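Local coordinates for DMATS type aromatic prenyltransferase (Micromonospora olivasterospora, PDB 6ZRY), which is a 6-dimethylallyl tryptophan synthase that probably transfers a dimethylallyl group to the indole ring of tryptophan, at residues 130-135 / 195-200; 117-122 / 163-168. All blocks are in the same frame, centred on the assembly; numbering follows the deposited sequence. Where two conformers were deposited one is given.

Contact 1. Residues 130-135 / 195-200; sequences AMWCSL and LTFFAV
Trp132 and Phe197 adopt the same first torsion, with CG set anti to the carbonyl carbon and beside the backbone N (chi1 -73° and -59°), and this swings both rings off their strands until they meet inside the ABBA barrel. The pair illustrates how such a barrel can join strands that are not paired. Strand 141-149 runs between strands 131-138 and 193-201, so even the nearest backbone positions, CA of Trp132 and CA of Ala199, are 9.2 Å apart, and only the two aromatic side chains bridge the gap. The indole offers its benzo side: CZ3 of Trp132 comes to 3.7 Å from CZ of Phe197, and CE3 of Trp132 lies equally close to CE1 of Phe197. Seen from the phenyl, the indole arrives at the edge, near the ring plane. The six-membered ring of Trp132 and the ring of Phe197 cross obliquely, with planes at 48° and centroids 5.6 Å apart. CG2 of Thr196 covers one face of the phenyl, 4.0 Å above the centre of the Phe197 ring. Thr196 and Phe197 form a classic beta bulge opposite Tyr213, which helps explain how two consecutive residues can pack against each other. The rings of Tyr213 and Tyr148 each meet Phe197 edge-to-face. With a serine in place of Trp132, CE1 and CZ of Phe197 would probably lose their indole neighbour, leaving the phenyl freer to shift and a gap in the tryptophan pocket. Both residues touch the bound tryptophan. With no hydrogen bond between them, Trp132 and Phe197 give the pocket a purely apolar, aromatic join, consistent with a surface that receives an indole.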
loop_
_atom_site.group_PDB
_atom_site.type_symbol
_atom_site.label_atom_id
_atom_site.label_comp_id
_atom_site.label_asym_id
_atom_site.label_seq_id
_atom_site.Cartn_x
_atom_site.Cartn_y
_atom_site.Cartn_z
ATOM N N ALA A 130 0.788 6.781 12.206
ATOM C CA ALA A 130 2.152 6.471 12.642
ATOM C C ALA A 130 2.535 5.082 12.124
ATOM O O ALA A 130 3.676 4.929 11.641
ATOM C CB ALA A 130 2.241 6.561 14.156
ATOM N N MET A 131 1.602 4.114 12.137
ATOM C CA MET A 131 1.908 2.709 11.747
ATOM C C MET A 131 0.675 2.060 11.105
ATOM O O MET A 131 -0.397 2.029 11.751
ATOM C CB MET A 131 2.321 1.890 12.971
ATOM C CG MET A 131 2.587 0.412 12.681
ATOM S SD MET A 131 2.920 -0.526 14.197
ATOM C CE MET A 131 4.559 0.075 14.597
ATOM N N TRP A 132 0.833 1.546 9.897
ATOM C CA TRP A 132 -0.155 0.682 9.240
ATOM C C TRP A 132 0.429 -0.722 9.132
ATOM O O TRP A 132 1.627 -0.900 9.320
ATOM C CB TRP A 132 -0.562 1.226 7.868
ATOM C CG TRP A 132 -1.452 2.435 7.897
ATOM C CD1 TRP A 132 -2.019 3.040 8.976
ATOM C CD2 TRP A 132 -1.817 3.226 6.766
ATOM N NE1 TRP A 132 -2.758 4.125 8.579
ATOM C CE2 TRP A 132 -2.623 4.284 7.237
ATOM C CE3 TRP A 132 -1.536 3.151 5.401
ATOM C CZ2 TRP A 132 -3.172 5.241 6.389
ATOM C CZ3 TRP A 132 -2.066 4.103 4.559
ATOM C CH2 TRP A 132 -2.869 5.145 5.050
ATOM N N CYS A 133 -0.422 -1.660 8.812
ATOM C CA CYS A 133 -0.182 -3.104 8.732
ATOM C C CYS A 133 -0.487 -3.532 7.291
ATOM O O CYS A 133 -1.499 -3.029 6.774
ATOM C CB CYS A 133 -1.175 -3.787 9.693
ATOM S SG CYS A 133 -1.112 -5.553 9.612
ATOM N N SER A 134 0.331 -4.396 6.681
ATOM C CA SER A 134 -0.015 -5.156 5.448
ATOM C C SER A 134 0.005 -6.657 5.779
ATOM O O SER A 134 0.988 -7.114 6.311
ATOM C CB SER A 134 0.905 -4.802 4.290
ATOM O OG SER A 134 0.515 -5.468 3.127
ATOM N N LEU A 135 -1.085 -7.346 5.496
ATOM C CA LEU A 135 -1.249 -8.814 5.648
ATOM C C LEU A 135 -1.108 -9.409 4.261
ATOM O O LEU A 135 -1.771 -8.889 3.350
ATOM C CB LEU A 135 -2.626 -9.132 6.229
ATOM C CG LEU A 135 -2.985 -8.486 7.567
ATOM C CD1 LEU A 135 -4.443 -8.702 7.897
ATOM C CD2 LEU A 135 -2.129 -9.022 8.673
ATOM N N LEU A 195 8.308 11.799 1.656
ATOM C CA LEU A 195 8.597 10.433 2.184
ATOM C C LEU A 195 7.336 9.906 2.888
ATOM O O LEU A 195 6.984 10.380 4.000
ATOM C CB LEU A 195 9.805 10.514 3.124
ATOM C CG LEU A 195 11.086 11.051 2.478
ATOM C CD1 LEU A 195 12.059 11.560 3.531
ATOM C CD2 LEU A 195 11.740 10.015 1.604
ATOM N N THR A 196 6.661 8.961 2.264
ATOM C CA THR A 196 5.263 8.624 2.608
ATOM C C THR A 196 5.211 7.360 3.461
ATOM O O THR A 196 4.426 7.330 4.405
ATOM C CB THR A 196 4.410 8.498 1.346
ATOM O OG1 THR A 196 4.495 9.762 0.682
ATOM C CG2 THR A 196 2.974 8.157 1.682
ATOM N N PHE A 197 5.946 6.314 3.096
ATOM C CA PHE A 197 5.974 5.063 3.877
ATOM C C PHE A 197 7.400 4.559 4.018
ATOM O O PHE A 197 8.144 4.584 3.045
ATOM C CB PHE A 197 5.183 3.912 3.232
ATOM C CG PHE A 197 3.712 4.170 2.999
ATOM C CD1 PHE A 197 2.862 4.432 4.057
ATOM C CD2 PHE A 197 3.182 4.094 1.725
ATOM C CE1 PHE A 197 1.502 4.617 3.848
ATOM C CE2 PHE A 197 1.824 4.287 1.506
ATOM C CZ PHE A 197 0.984 4.556 2.573
ATOM N N PHE A 198 7.713 4.060 5.205
ATOM C CA PHE A 198 8.920 3.279 5.500
ATOM C C PHE A 198 8.450 1.886 5.866
ATOM O O PHE A 198 7.893 1.751 6.963
ATOM C CB PHE A 198 9.689 3.988 6.617
ATOM C CG PHE A 198 11.009 3.374 6.989
ATOM C CD1 PHE A 198 11.074 2.244 7.807
ATOM C CD2 PHE A 198 12.199 3.968 6.587
ATOM C CE1 PHE A 198 12.303 1.692 8.160
ATOM C CE2 PHE A 198 13.417 3.406 6.932
ATOM C CZ PHE A 198 13.466 2.275 7.718
ATOM N N ALA A 199 8.590 0.924 4.968
ATOM C CA ALA A 199 7.945 -0.402 5.065
ATOM C C ALA A 199 9.018 -1.460 5.289
ATOM O O ALA A 199 9.998 -1.440 4.587
ATOM C CB ALA A 199 7.123 -0.676 3.840
ATOM N N VAL A 200 8.833 -2.303 6.306
ATOM C CA VAL A 200 9.735 -3.449 6.612
ATOM C C VAL A 200 8.903 -4.693 6.896
ATOM O O VAL A 200 7.718 -4.562 7.319
ATOM C CB VAL A 200 10.651 -3.120 7.801
ATOM C CG1 VAL A 200 11.579 -1.945 7.495
ATOM C CG2 VAL A 200 9.847 -2.864 9.052
#

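Contact 2. Residues 117-122 / 163-168; sequences RDLFAT and VSEALH
Leu119 and Ala166 bring a short, weakly bonded helix, 117-120, against helix 159-170 in the helical outer layer of the ABBA prenyltransferase fold. The packing is a clear case of one branched side chain pressing on the backbone of a neighbouring helix, and it is easily traced along Leu119. Its CB points toward the partner helix, from a backbone whose CA is 6.8 Å from the CA of Ala166. CG stands anti to the carbonyl carbon (chi1 -61°), and with chi2 at 176° one methyl continues the chain outward while the other branches off. The outward methyl, CD1, makes the main contact: it lies 3.4 Å from N of Ala166 and equally close to CA of Ala166, the latter tighter than usual for two carbons. The small side chain of Ala166 permits this approach, and its CB lies 3.8 Å from CD1 of Leu119. The second methyl, CD2, turns toward the aliphatic part of Glu165; its 4.0 Å distance to CG of Glu165 belongs to one of two deposited conformers and is correspondingly less certain. Other residues of helix 159-170, Leu162 and Arg169, also touch Leu119. No hydrogen bond joins the two segments, although next to the apolar patch Asp118 forms a salt bridge with Arg169, adding a polar tie between the same two helices. On its inner side the contact is extended by Phe120, whose ring also packs on Leu162 and meets Phe198 of strand 193-201, so that the short helix reaches the barrel wall as well as its helical neighbour. From segment 117-122 the methyl of Ala166 is met by two side chains, Leu119 through CD1 and Phe120 through CE1, the latter 4.0 Å from CB of Ala166.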
loop_
_atom_site.group_PDB
_atom_site.type_symbol
_atom_site.label_atom_id
_atom_site.label_comp_id
_atom_site.label_asym_id
_atom_site.label_seq_id
_atom_site.Cartn_x
_atom_site.Cartn_y
_atom_site.Cartn_z
ATOM N N ARG A 117 12.572 1.648 16.440
ATOM C CA ARG A 117 11.313 2.082 17.113
ATOM C C ARG A 117 11.456 3.495 17.701
ATOM O O ARG A 117 10.576 4.338 17.445
ATOM C CB ARG A 117 10.975 1.091 18.234
ATOM C CG ARG A 117 9.514 1.085 18.655
ATOM C CD ARG A 117 9.190 -0.115 19.537
ATOM N NE ARG A 117 9.265 -1.377 18.805
ATOM C CZ ARG A 117 8.370 -1.800 17.916
ATOM N NH1 ARG A 117 8.548 -2.963 17.320
ATOM N NH2 ARG A 117 7.295 -1.069 17.623
ATOM N N ASP A 118 12.529 3.747 18.447
ATOM C CA ASP A 118 12.759 5.021 19.178
ATOM C C ASP A 118 12.880 6.189 18.207
ATOM O O ASP A 118 12.591 7.325 18.644
ATOM C CB ASP A 118 13.970 4.951 20.122
ATOM C CG ASP A 118 15.323 4.889 19.452
ATOM O OD1 ASP A 118 15.617 3.860 18.835
ATOM O OD2 ASP A 118 16.082 5.873 19.573
ATOM N N LEU A 119 13.302 5.955 16.949
ATOM C CA LEU A 119 13.430 7.040 15.956
ATOM C C LEU A 119 12.046 7.517 15.547
ATOM O O LEU A 119 11.910 8.711 15.294
ATOM C CB LEU A 119 14.232 6.561 14.735
ATOM C CG LEU A 119 15.658 6.122 15.017
ATOM C CD1 LEU A 119 16.302 5.595 13.749
ATOM C CD2 LEU A 119 16.486 7.264 15.598
ATOM N N PHE A 120 11.052 6.625 15.498
ATOM C CA PHE A 120 9.658 6.962 15.126
ATOM C C PHE A 120 8.835 7.317 16.367
ATOM O O PHE A 120 7.836 7.961 16.196
ATOM C CB PHE A 120 9.007 5.830 14.313
ATOM C CG PHE A 120 9.677 5.577 12.975
ATOM C CD1 PHE A 120 10.841 4.821 12.899
ATOM C CD2 PHE A 120 9.129 6.068 11.793
ATOM C CE1 PHE A 120 11.454 4.571 11.683
ATOM C CE2 PHE A 120 9.750 5.827 10.571
ATOM C CZ PHE A 120 10.908 5.076 10.513
ATOM N N ALA A 121 9.245 6.899 17.562
ATOM C CA ALA A 121 8.410 7.007 18.780
ATOM C C ALA A 121 8.239 8.478 19.130
ATOM O O ALA A 121 9.241 9.215 19.162
ATOM C CB ALA A 121 9.011 6.228 19.930
ATOM N N THR A 122 7.002 8.886 19.380
ATOM C CA THR A 122 6.641 10.270 19.751
ATOM C C THR A 122 5.255 10.248 20.368
ATOM O O THR A 122 4.402 9.445 19.911
ATOM C CB THR A 122 6.724 11.227 18.557
ATOM O OG1 THR A 122 6.335 12.524 19.018
ATOM C CG2 THR A 122 5.857 10.807 17.388
ATOM N N VAL A 163 14.493 9.051 8.278
ATOM C CA VAL A 163 14.741 7.919 7.343
ATOM C C VAL A 163 16.250 7.649 7.285
ATOM O O VAL A 163 16.643 6.459 7.384
ATOM C CB VAL A 163 14.147 8.186 5.943
ATOM C CG1 VAL A 163 14.455 7.046 4.991
ATOM C CG2 VAL A 163 12.641 8.447 6.009
ATOM N N SER A 164 17.078 8.689 7.153
ATOM C CA SER A 164 18.543 8.515 7.074
ATOM C C SER A 164 19.047 7.727 8.292
ATOM O O SER A 164 19.857 6.731 8.118
ATOM C CB SER A 164 19.269 9.844 6.950
ATOM O OG SER A 164 20.658 9.619 7.059
ATOM N N GLU A 165 18.602 8.109 9.483
ATOM C CA GLU A 165 19.101 7.507 10.743
ATOM C C GLU A 165 18.556 6.081 10.885
ATOM O O GLU A 165 19.321 5.210 11.309
ATOM C CB GLU A 165 18.773 8.384 11.949
ATOM C CG GLU A 165 19.597 8.027 13.171
ATOM C CD GLU A 165 21.045 7.634 12.895
ATOM O OE1 GLU A 165 21.379 6.483 13.198
ATOM O OE2 GLU A 165 21.845 8.489 12.367
ATOM N N ALA A 166 17.286 5.840 10.528
ATOM C CA ALA A 166 16.702 4.479 10.575
ATOM C C ALA A 166 17.447 3.547 9.611
ATOM O O ALA A 166 17.765 2.411 10.017
ATOM C CB ALA A 166 15.235 4.531 10.291
ATOM N N LEU A 167 17.724 3.979 8.372
ATOM C CA LEU A 167 18.426 3.113 7.399
ATOM C C LEU A 167 19.865 2.870 7.866
ATOM O O LEU A 167 20.293 1.727 7.806
ATOM C CB LEU A 167 18.382 3.737 6.015
ATOM C CG LEU A 167 17.011 3.773 5.372
ATOM C CD1 LEU A 167 17.101 4.432 4.011
ATOM C CD2 LEU A 167 16.438 2.378 5.255
ATOM N N HIS A 168 20.560 3.886 8.381
ATOM C CA HIS A 168 21.938 3.717 8.934
ATOM C C HIS A 168 21.936 2.639 10.026
ATOM O O HIS A 168 22.787 1.726 9.987
ATOM C CB HIS A 168 22.487 5.049 9.461
ATOM C CG HIS A 168 23.824 4.898 10.092
ATOM N ND1 HIS A 168 24.865 4.281 9.447
ATOM C CD2 HIS A 168 24.271 5.222 11.304
ATOM C CE1 HIS A 168 25.897 4.238 10.246
ATOM N NE2 HIS A 168 25.563 4.804 11.381
#

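How the contacts relate
Contact 1 is buried in the barrel, whereas contact 2 is only partly buried in the helical layer outside it; their centres lie about 13 Å apart. Strand 193-201 takes part in contact 1 and also packs against the helices of contact 2. Phe197 faces the tryptophan pocket, while the next residue, Phe198, packs outward on Phe120, Ala166 and Leu167, with its CE2 3.6 Å from CD2 of Leu167. The chemistry follows the place: two aromatic rings meet beside the ligand, but largely aliphatic packing, with one phenyl ring and a flanking salt bridge, joins the helices farther out. Along the chain the four segments alternate, and the packing of Phe198 joins barrel wall to outer layer.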